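Local coordinates for protein toll (Drosophila melanogaster, PDB 4LXR) that serves as the receptor for cleaved, activated Spätzle, switching on Toll signalling in innate immunity and in dorsal-ventral patterning of the embryo, at residues L354-L368 and L375-G387. Numbering follows the deposited sequence.
Sequences LPDSLFAHTTNLTDL and LTGISGDIFSNLG. With NAG (2-acetamido-2-deoxy-beta-D-glucopyranose), chain L; NAG (2-acetamido-2-deoxy-beta-D-glucopyranose), chain D.
Ile382 carries CG1 trans to its backbone N (chi1 -177°), which runs the branch alongside the Phe359 ring, while Phe359, with CG anti to its carbonyl carbon, lies beside it and points the same way. CD1 of Ile382 rests 3.6 Å from CD2 of Phe359 and also touches CB of Leu354. The carbonyl O of Ile382 sits at the ring's edge, near its plane, and Leu358 CD2 lies over one face, displaced toward the rim. Leu386 continues this apolar seam: its CD2 packs on CB of Phe359 and CB of Leu365, and comes to 3.2 Å from the carbonyl O of Thr362. Deeper in, Leu368 CD2 meets Phe383 CE1 at 3.9 Å, and that second ring has Ile382 CG2 over the centre of one face.

Towards the surface the contact turns polar. Ser379 OG donates to Asp356 OD1 at 2.6 Å, arriving from above the carboxylate plane, 41° out of it. The planes of the Asp356 and Asp381 carboxylates are turned 75° against each other, with Asp356 OD2 4.2 Å from Asp381 OD2; two like charges this close would tend to raise the pKa of one of them. Water bridges the backbones as well: one molecule accepts from Phe359 N and lies 2.7 Å from Ile382 O, and another joins Thr363 O to Asn385 O. Thr363 OG1 instead faces the sugar on Asn364, accepting an almost straight bond from its N2.

The turns of 354-366 and 379-387 stack on the convex side of the leucine-rich-repeat solenoid of Toll's extracellular part, and residue 367 enters strand 367-369. Inward, Phe359 and Leu368 touch strand 343-345, and Leu368 and Phe383 touch Leu392 of strand 391-393, while strand 377-378 pairs in parallel with strand 401-402.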
ATOM      1  N   LEU A 354      11.834   0.859  27.142  1.00 36.87           N
ATOM      2  CA  LEU A 354      10.718   0.271  27.863  1.00 32.41           C
ATOM      3  C   LEU A 354      11.313  -0.620  28.940  1.00 36.99           C
ATOM      4  O   LEU A 354      12.279  -1.333  28.680  1.00 38.12           O
ATOM      5  CB  LEU A 354       9.868  -0.575  26.922  1.00 29.57           C
ATOM      6  CG  LEU A 354       9.319   0.129  25.686  1.00 36.49           C
ATOM      7  CD1 LEU A 354       8.684  -0.873  24.758  1.00 37.00           C
ATOM      8  CD2 LEU A 354       8.311   1.202  26.096  1.00 38.74           C
ATOM      9  N   PRO A 355      10.759  -0.568  30.160  1.00 35.92           N
ATOM     10  CA  PRO A 355      11.300  -1.424  31.215  1.00 38.90           C
ATOM     11  C   PRO A 355      11.068  -2.879  30.866  1.00 28.48           C
ATOM     12  O   PRO A 355      10.014  -3.208  30.330  1.00 31.29           O
ATOM     13  CB  PRO A 355      10.466  -1.039  32.444  1.00 32.08           C
ATOM     14  CG  PRO A 355       9.999   0.347  32.149  1.00 35.47           C
ATOM     15  CD  PRO A 355       9.701   0.319  30.668  1.00 29.65           C
ATOM     16  N   ASP A 356      12.046  -3.721  31.179  1.00 29.47           N
ATOM     17  CA  ASP A 356      12.007  -5.149  30.894  1.00 29.61           C
ATOM     18  C   ASP A 356      10.773  -5.847  31.447  1.00 34.85           C
ATOM     19  O   ASP A 356      10.314  -6.843  30.880  1.00 39.96           O
ATOM     20  CB  ASP A 356      13.280  -5.828  31.429  1.00 30.96           C
ATOM     21  CG  ASP A 356      14.446  -5.752  30.442  1.00 30.92           C
ATOM     22  OD1 ASP A 356      14.228  -5.366  29.272  1.00 33.72           O
ATOM     23  OD2 ASP A 356      15.577  -6.101  30.826  1.00 43.02           O
ATOM     24  N   SER A 357      10.235  -5.326  32.550  1.00 34.87           N
ATOM     25  CA  SER A 357       9.111  -5.965  33.226  1.00 34.89           C
ATOM     26  C   SER A 357       7.744  -5.399  32.792  1.00 34.84           C
ATOM     27  O   SER A 357       6.700  -5.809  33.299  1.00 37.53           O
ATOM     28  CB  SER A 357       9.285  -5.855  34.750  1.00 39.25           C
ATOM     29  OG  SER A 357       8.986  -4.545  35.232  1.00 35.56           O
ATOM     30  N   LEU A 358       7.746  -4.471  31.843  1.00 29.65           N
ATOM     31  CA  LEU A 358       6.507  -3.767  31.489  1.00 32.24           C
ATOM     32  C   LEU A 358       5.404  -4.719  31.011  1.00 36.38           C
ATOM     33  O   LEU A 358       4.228  -4.553  31.360  1.00 30.59           O
ATOM     34  CB  LEU A 358       6.783  -2.674  30.442  1.00 27.45           C
ATOM     35  CG  LEU A 358       5.561  -1.907  29.908  1.00 34.92           C
ATOM     36  CD1 LEU A 358       4.900  -1.055  31.000  1.00 34.58           C
ATOM     37  CD2 LEU A 358       5.934  -1.047  28.704  1.00 34.95           C
ATOM     38  N   PHE A 359       5.796  -5.730  30.236  1.00 29.64           N
ATOM     39  CA  PHE A 359       4.849  -6.682  29.655  1.00 28.66           C
ATOM     40  C   PHE A 359       4.887  -8.010  30.391  1.00 34.10           C
ATOM     41  O   PHE A 359       4.599  -9.056  29.808  1.00 39.90           O
ATOM     42  CB  PHE A 359       5.147  -6.918  28.156  1.00 27.66           C
ATOM     43  CG  PHE A 359       5.098  -5.662  27.322  1.00 24.09           C
ATOM     44  CD1 PHE A 359       3.957  -4.863  27.319  1.00 28.38           C
ATOM     45  CD2 PHE A 359       6.188  -5.274  26.557  1.00 25.46           C
ATOM     46  CE1 PHE A 359       3.907  -3.690  26.559  1.00 25.82           C
ATOM     47  CE2 PHE A 359       6.161  -4.095  25.800  1.00 26.52           C
ATOM     48  CZ  PHE A 359       5.016  -3.302  25.794  1.00 23.15           C
ATOM     49  N   ALA A 360       5.243  -7.980  31.667  1.00 28.59           N
ATOM     50  CA  ALA A 360       5.350  -9.222  32.422  1.00 39.41           C
ATOM     51  C   ALA A 360       3.996  -9.888  32.674  1.00 39.06           C
ATOM     52  O   ALA A 360       3.922 -11.112  32.781  1.00 39.55           O
ATOM     53  CB  ALA A 360       6.100  -9.003  33.737  1.00 34.85           C
ATOM     54  N   HIS A 361       2.928  -9.094  32.761  1.00 35.56           N
ATOM     55  CA  HIS A 361       1.609  -9.640  33.093  1.00 37.21           C
ATOM     56  C   HIS A 361       0.603  -9.589  31.942  1.00 33.13           C
ATOM     57  O   HIS A 361      -0.482 -10.149  32.050  1.00 32.84           O
ATOM     58  CB  HIS A 361       1.016  -8.958  34.346  1.00 36.39           C
ATOM     59  CG  HIS A 361       1.850  -9.124  35.581  1.00 46.47           C
ATOM     60  ND1 HIS A 361       3.023  -8.428  35.788  1.00 51.84           N
ATOM     61  CD2 HIS A 361       1.688  -9.914  36.668  1.00 52.75           C
ATOM     62  CE1 HIS A 361       3.547  -8.781  36.948  1.00 50.35           C
ATOM     63  NE2 HIS A 361       2.759  -9.685  37.501  1.00 53.61           N
ATOM     64  N   THR A 362       0.946  -8.921  30.844  1.00 32.62           N
ATOM     65  CA  THR A 362      -0.003  -8.805  29.737  1.00 33.13           C
ATOM     66  C   THR A 362       0.115 -10.018  28.845  1.00 36.15           C
ATOM     67  O   THR A 362       0.442  -9.887  27.665  1.00 35.42           O
ATOM     68  CB  THR A 362       0.282  -7.590  28.860  1.00 35.17           C
ATOM     69  OG1 THR A 362       1.642  -7.656  28.414  1.00 33.07           O
ATOM     70  CG2 THR A 362       0.045  -6.295  29.631  1.00 26.60           C
ATOM     71  N   THR A 363      -0.167 -11.192  29.406  1.00 33.46           N
ATOM     72  CA  THR A 363       0.127 -12.448  28.734  1.00 40.00           C
ATOM     73  C   THR A 363      -0.853 -12.759  27.611  1.00 41.63           C
ATOM     74  O   THR A 363      -0.629 -13.685  26.840  1.00 36.18           O
ATOM     75  CB  THR A 363       0.190 -13.633  29.727  1.00 39.85           C
ATOM     76  OG1 THR A 363      -1.065 -13.759  30.398  1.00 42.62           O
ATOM     77  CG2 THR A 363       1.283 -13.410  30.754  1.00 32.50           C
ATOM     78  N   ASN A 364      -1.924 -11.976  27.516  1.00 40.17           N
ATOM     79  CA  ASN A 364      -2.923 -12.150  26.465  1.00 40.58           C
ATOM     80  C   ASN A 364      -2.735 -11.194  25.284  1.00 33.02           C
ATOM     81  O   ASN A 364      -3.532 -11.198  24.348  1.00 26.52           O
ATOM     82  CB  ASN A 364      -4.335 -11.972  27.037  1.00 45.67           C
ATOM     83  CG  ASN A 364      -4.872 -13.235  27.661  1.00 47.75           C
ATOM     84  OD1 ASN A 364      -4.934 -14.268  27.008  1.00 45.85           O
ATOM     85  ND2 ASN A 364      -5.253 -13.161  28.940  1.00 59.39           N
ATOM     86  N   LEU A 365      -1.702 -10.365  25.338  1.00 24.81           N
ATOM     87  CA  LEU A 365      -1.478  -9.366  24.292  1.00 33.38           C
ATOM     88  C   LEU A 365      -1.340 -10.037  22.933  1.00 33.57           C
ATOM     89  O   LEU A 365      -0.539 -10.948  22.790  1.00 25.81           O
ATOM     90  CB  LEU A 365      -0.204  -8.567  24.577  1.00 22.59           C
ATOM     91  CG  LEU A 365      -0.098  -7.210  23.888  1.00 32.92           C
ATOM     92  CD1 LEU A 365      -1.273  -6.305  24.285  1.00 27.81           C
ATOM     93  CD2 LEU A 365       1.237  -6.554  24.239  1.00 21.57           C
ATOM     94  N   THR A 366      -2.116  -9.590  21.943  1.00 31.05           N
ATOM     95  CA  THR A 366      -2.031 -10.151  20.596  1.00 27.02           C
ATOM     96  C   THR A 366      -1.416  -9.192  19.577  1.00 31.44           C
ATOM     97  O   THR A 366      -0.852  -9.637  18.574  1.00 30.83           O
ATOM     98  CB  THR A 366      -3.401 -10.641  20.077  1.00 24.25           C
ATOM     99  OG1 THR A 366      -4.301  -9.536  19.970  1.00 29.32           O
ATOM    100  CG2 THR A 366      -3.995 -11.693  21.033  1.00 23.64           C
ATOM    101  N   ASP A 367      -1.521  -7.891  19.847  1.00 28.41           N
ATOM    102  CA  ASP A 367      -1.095  -6.856  18.907  1.00 27.26           C
ATOM    103  C   ASP A 367      -0.337  -5.784  19.645  1.00 28.15           C
ATOM    104  O   ASP A 367      -0.829  -5.231  20.627  1.00 31.47           O
ATOM    105  CB  ASP A 367      -2.304  -6.206  18.195  1.00 18.95           C
ATOM    106  CG  ASP A 367      -2.993  -7.163  17.252  1.00 33.80           C
ATOM    107  OD1 ASP A 367      -2.507  -7.340  16.107  1.00 43.84           O
ATOM    108  OD2 ASP A 367      -4.003  -7.763  17.673  1.00 33.59           O
ATOM    109  N   LEU A 368       0.864  -5.482  19.172  1.00 24.43           N
ATOM    110  CA  LEU A 368       1.693  -4.507  19.843  1.00 21.42           C
ATOM    111  C   LEU A 368       2.286  -3.550  18.826  1.00 24.17           C
ATOM    112  O   LEU A 368       3.043  -3.958  17.951  1.00 28.42           O
ATOM    113  CB  LEU A 368       2.785  -5.197  20.675  1.00 23.50           C
ATOM    114  CG  LEU A 368       3.774  -4.256  21.357  1.00 24.43           C
ATOM    115  CD1 LEU A 368       3.000  -3.185  22.184  1.00 29.42           C
ATOM    116  CD2 LEU A 368       4.723  -5.030  22.246  1.00 21.97           C
ATOM    117  N   LEU A 375      13.409   3.606  19.887  1.00 22.95           N
ATOM    118  CA  LEU A 375      13.958   2.448  20.588  1.00 27.25           C
ATOM    119  C   LEU A 375      15.231   1.941  19.901  1.00 29.07           C
ATOM    120  O   LEU A 375      15.328   1.946  18.668  1.00 27.62           O
ATOM    121  CB  LEU A 375      12.907   1.334  20.664  1.00 25.74           C
ATOM    122  CG  LEU A 375      11.661   1.748  21.470  1.00 25.20           C
ATOM    123  CD1 LEU A 375      10.515   0.819  21.204  1.00 21.67           C
ATOM    124  CD2 LEU A 375      11.969   1.810  22.955  1.00 23.22           C
ATOM    125  N   THR A 376      16.199   1.499  20.696  1.00 30.50           N
ATOM    126  CA  THR A 376      17.493   1.106  20.148  1.00 27.01           C
ATOM    127  C   THR A 376      17.797  -0.374  20.291  1.00 25.75           C
ATOM    128  O   THR A 376      18.758  -0.846  19.729  1.00 26.20           O
ATOM    129  CB  THR A 376      18.646   1.843  20.819  1.00 31.15           C
ATOM    130  OG1 THR A 376      18.507   1.731  22.239  1.00 31.55           O
ATOM    131  CG2 THR A 376      18.681   3.299  20.411  1.00 28.74           C
ATOM    132  N   GLY A 377      16.986  -1.107  21.038  1.00 30.69           N
ATOM    133  CA  GLY A 377      17.293  -2.500  21.279  1.00 25.94           C
ATOM    134  C   GLY A 377      16.067  -3.317  21.593  1.00 33.39           C
ATOM    135  O   GLY A 377      14.992  -2.780  21.865  1.00 24.83           O
ATOM    136  N   ILE A 378      16.215  -4.632  21.510  1.00 25.74           N
ATOM    137  CA  ILE A 378      15.191  -5.539  21.999  1.00 25.60           C
ATOM    138  C   ILE A 378      15.926  -6.448  22.951  1.00 34.91           C
ATOM    139  O   ILE A 378      16.925  -7.084  22.567  1.00 28.54           O
ATOM    140  CB  ILE A 378      14.545  -6.375  20.884  1.00 30.03           C
ATOM    141  CG1 ILE A 378      14.079  -5.477  19.743  1.00 28.12           C
ATOM    142  CG2 ILE A 378      13.375  -7.189  21.440  1.00 24.95           C
ATOM    143  CD1 ILE A 378      13.250  -6.204  18.700  1.00 23.83           C
ATOM    144  N   SER A 379      15.479  -6.476  24.199  1.00 27.15           N
ATOM    145  CA  SER A 379      16.218  -7.207  25.216  1.00 36.28           C
ATOM    146  C   SER A 379      15.692  -8.629  25.287  1.00 36.93           C
ATOM    147  O   SER A 379      14.673  -8.953  24.670  1.00 27.93           O
ATOM    148  CB  SER A 379      16.112  -6.520  26.587  1.00 34.74           C
ATOM    149  OG  SER A 379      14.810  -6.659  27.139  1.00 28.68           O
ATOM    150  N   GLY A 380      16.396  -9.471  26.038  1.00 31.78           N
ATOM    151  CA  GLY A 380      15.980 -10.846  26.216  1.00 34.40           C
ATOM    152  C   GLY A 380      14.734 -11.035  27.062  1.00 37.67           C
ATOM    153  O   GLY A 380      14.138 -12.106  27.029  1.00 46.20           O
ATOM    154  N   ASP A 381      14.326 -10.003  27.804  1.00 37.51           N
ATOM    155  CA  ASP A 381      13.194 -10.126  28.734  1.00 35.76           C
ATOM    156  C   ASP A 381      11.906  -9.432  28.313  1.00 37.60           C
ATOM    157  O   ASP A 381      10.825  -9.817  28.761  1.00 38.04           O
ATOM    158  CB  ASP A 381      13.576  -9.600  30.124  1.00 47.10           C
ATOM    159  CG  ASP A 381      14.443 -10.570  30.902  1.00 53.15           C
ATOM    160  OD1 ASP A 381      14.565 -11.740  30.486  1.00 50.04           O
ATOM    161  OD2 ASP A 381      14.990 -10.158  31.945  1.00 64.81           O
ATOM    162  N   ILE A 382      12.019  -8.406  27.476  1.00 32.03           N
ATOM    163  CA  ILE A 382      10.886  -7.536  27.194  1.00 32.71           C
ATOM    164  C   ILE A 382       9.640  -8.281  26.709  1.00 36.79           C
ATOM    165  O   ILE A 382       8.532  -7.961  27.142  1.00 37.58           O
ATOM    166  CB  ILE A 382      11.267  -6.364  26.230  1.00 27.60           C
ATOM    167  CG1 ILE A 382      10.076  -5.424  26.023  1.00 25.99           C
ATOM    168  CG2 ILE A 382      11.769  -6.882  24.899  1.00 27.11           C
ATOM    169  CD1 ILE A 382       9.709  -4.622  27.257  1.00 33.15           C
ATOM    170  N   PHE A 383       9.815  -9.288  25.850  1.00 29.34           N
ATOM    171  CA  PHE A 383       8.665 -10.003  25.268  1.00 27.50           C
ATOM    172  C   PHE A 383       8.548 -11.438  25.780  1.00 32.43           C
ATOM    173  O   PHE A 383       7.810 -12.237  25.209  1.00 29.75           O
ATOM    174  CB  PHE A 383       8.769 -10.065  23.733  1.00 27.02           C
ATOM    175  CG  PHE A 383       8.890  -8.725  23.060  1.00 32.60           C
ATOM    176  CD1 PHE A 383       8.157  -7.629  23.502  1.00 24.68           C
ATOM    177  CD2 PHE A 383       9.737  -8.565  21.972  1.00 28.72           C
ATOM    178  CE1 PHE A 383       8.271  -6.406  22.866  1.00 26.75           C
ATOM    179  CE2 PHE A 383       9.857  -7.343  21.338  1.00 27.95           C
ATOM    180  CZ  PHE A 383       9.124  -6.260  21.779  1.00 26.04           C
ATOM    181  N   SER A 384       9.270 -11.765  26.851  1.00 35.31           N
ATOM    182  CA  SER A 384       9.428 -13.158  27.262  1.00 35.36           C
ATOM    183  C   SER A 384       8.150 -13.787  27.798  1.00 42.35           C
ATOM    184  O   SER A 384       8.080 -15.005  27.952  1.00 52.65           O
ATOM    185  CB  SER A 384      10.543 -13.299  28.298  1.00 35.13           C
ATOM    186  OG  SER A 384      10.141 -12.724  29.529  1.00 45.44           O
ATOM    187  N   ASN A 385       7.152 -12.959  28.092  1.00 42.17           N
ATOM    188  CA  ASN A 385       5.865 -13.455  28.573  1.00 44.42           C
ATOM    189  C   ASN A 385       4.780 -13.270  27.537  1.00 44.38           C
ATOM    190  O   ASN A 385       3.588 -13.418  27.835  1.00 45.98           O
ATOM    191  CB  ASN A 385       5.454 -12.749  29.865  1.00 48.71           C
ATOM    192  CG  ASN A 385       6.038 -13.407  31.099  1.00 61.04           C
ATOM    193  OD1 ASN A 385       6.960 -12.880  31.719  1.00 59.94           O
ATOM    194  ND2 ASN A 385       5.494 -14.563  31.467  1.00 69.16           N
ATOM    195  N   LEU A 386       5.179 -12.931  26.316  1.00 31.20           N
ATOM    196  CA  LEU A 386       4.188 -12.593  25.311  1.00 34.27           C
ATOM    197  C   LEU A 386       3.900 -13.759  24.362  1.00 39.51           C
ATOM    198  O   LEU A 386       3.905 -13.593  23.141  1.00 39.68           O
ATOM    199  CB  LEU A 386       4.601 -11.333  24.550  1.00 33.18           C
ATOM    200  CG  LEU A 386       4.573 -10.034  25.362  1.00 32.86           C
ATOM    201  CD1 LEU A 386       4.786  -8.821  24.457  1.00 23.85           C
ATOM    202  CD2 LEU A 386       3.254  -9.899  26.147  1.00 29.73           C
ATOM    203  N   GLY A 387       3.634 -14.928  24.942  1.00 40.12           N
ATOM    204  CA  GLY A 387       3.347 -16.128  24.174  1.00 41.26           C
ATOM    205  C   GLY A 387       2.203 -16.020  23.169  1.00 42.54           C
ATOM    206  O   GLY A 387       2.160 -16.767  22.192  1.00 41.06           O
TER
HETATM  207  C1  NAG L2017      -5.730 -14.421  29.485  1.00 47.23           C
HETATM  208  C2  NAG L2017      -4.590 -14.764  30.487  1.00 67.34           C
HETATM  209  C3  NAG L2017      -5.047 -15.811  31.504  1.00 67.89           C
HETATM  210  C4  NAG L2017      -6.332 -15.364  32.182  1.00 63.64           C
HETATM  211  C5  NAG L2017      -7.397 -15.166  31.111  1.00 59.50           C
HETATM  212  C6  NAG L2017      -8.725 -14.707  31.669  1.00 58.38           C
HETATM  213  C7  NAG L2017      -3.330 -16.269  28.980  1.00 62.05           C
HETATM  214  C8  NAG L2017      -1.986 -16.569  28.388  1.00 61.00           C
HETATM  215  N2  NAG L2017      -3.385 -15.211  29.804  1.00 63.53           N
HETATM  216  O3  NAG L2017      -4.022 -16.003  32.473  1.00 75.92           O
HETATM  217  O4  NAG L2017      -6.752 -16.309  33.163  1.00 57.91           O
HETATM  218  O5  NAG L2017      -6.957 -14.140  30.209  1.00 54.68           O
HETATM  219  O6  NAG L2017      -8.581 -13.500  32.408  1.00 56.68           O
HETATM  220  O7  NAG L2017      -4.320 -16.948  28.715  1.00 60.20           O
HETATM  221  C1  NAG D   1      -9.118  -4.550  20.511  1.00 24.08           C
HETATM  222  C2  NAG D   1     -10.049  -4.298  19.313  1.00 27.81           C
HETATM  223  C3  NAG D   1     -10.345  -5.606  18.584  1.00 30.42           C
HETATM  224  C4  NAG D   1      -9.060  -6.352  18.245  1.00 31.31           C
HETATM  225  C5  NAG D   1      -8.191  -6.510  19.492  1.00 24.32           C
HETATM  226  C6  NAG D   1      -6.845  -7.155  19.216  1.00 22.74           C
HETATM  227  C7  NAG D   1     -11.558  -2.370  19.473  1.00 35.81           C
HETATM  228  C8  NAG D   1     -12.898  -1.878  19.941  1.00 26.28           C
HETATM  229  N2  NAG D   1     -11.289  -3.655  19.716  1.00 32.13           N
HETATM  230  O3  NAG D   1     -11.077  -5.320  17.398  1.00 31.36           O
HETATM  231  O4  NAG D   1      -9.400  -7.647  17.762  1.00 32.79           O
HETATM  232  O5  NAG D   1      -7.928  -5.223  20.060  1.00 24.11           O
HETATM  233  O6  NAG D   1      -6.127  -6.488  18.185  1.00 21.73           O
HETATM  234  O7  NAG D   1     -10.753  -1.634  18.909  1.00 37.36           O
HETATM  235  O   HOH W   1       7.978  -7.364  29.720  1.00 32.20           O
HETATM  236  O   HOH W   2       7.303  -9.719  28.475  1.00 48.56           O
HETATM  237  O   HOH W   3       1.425 -15.505  26.742  1.00 40.45           O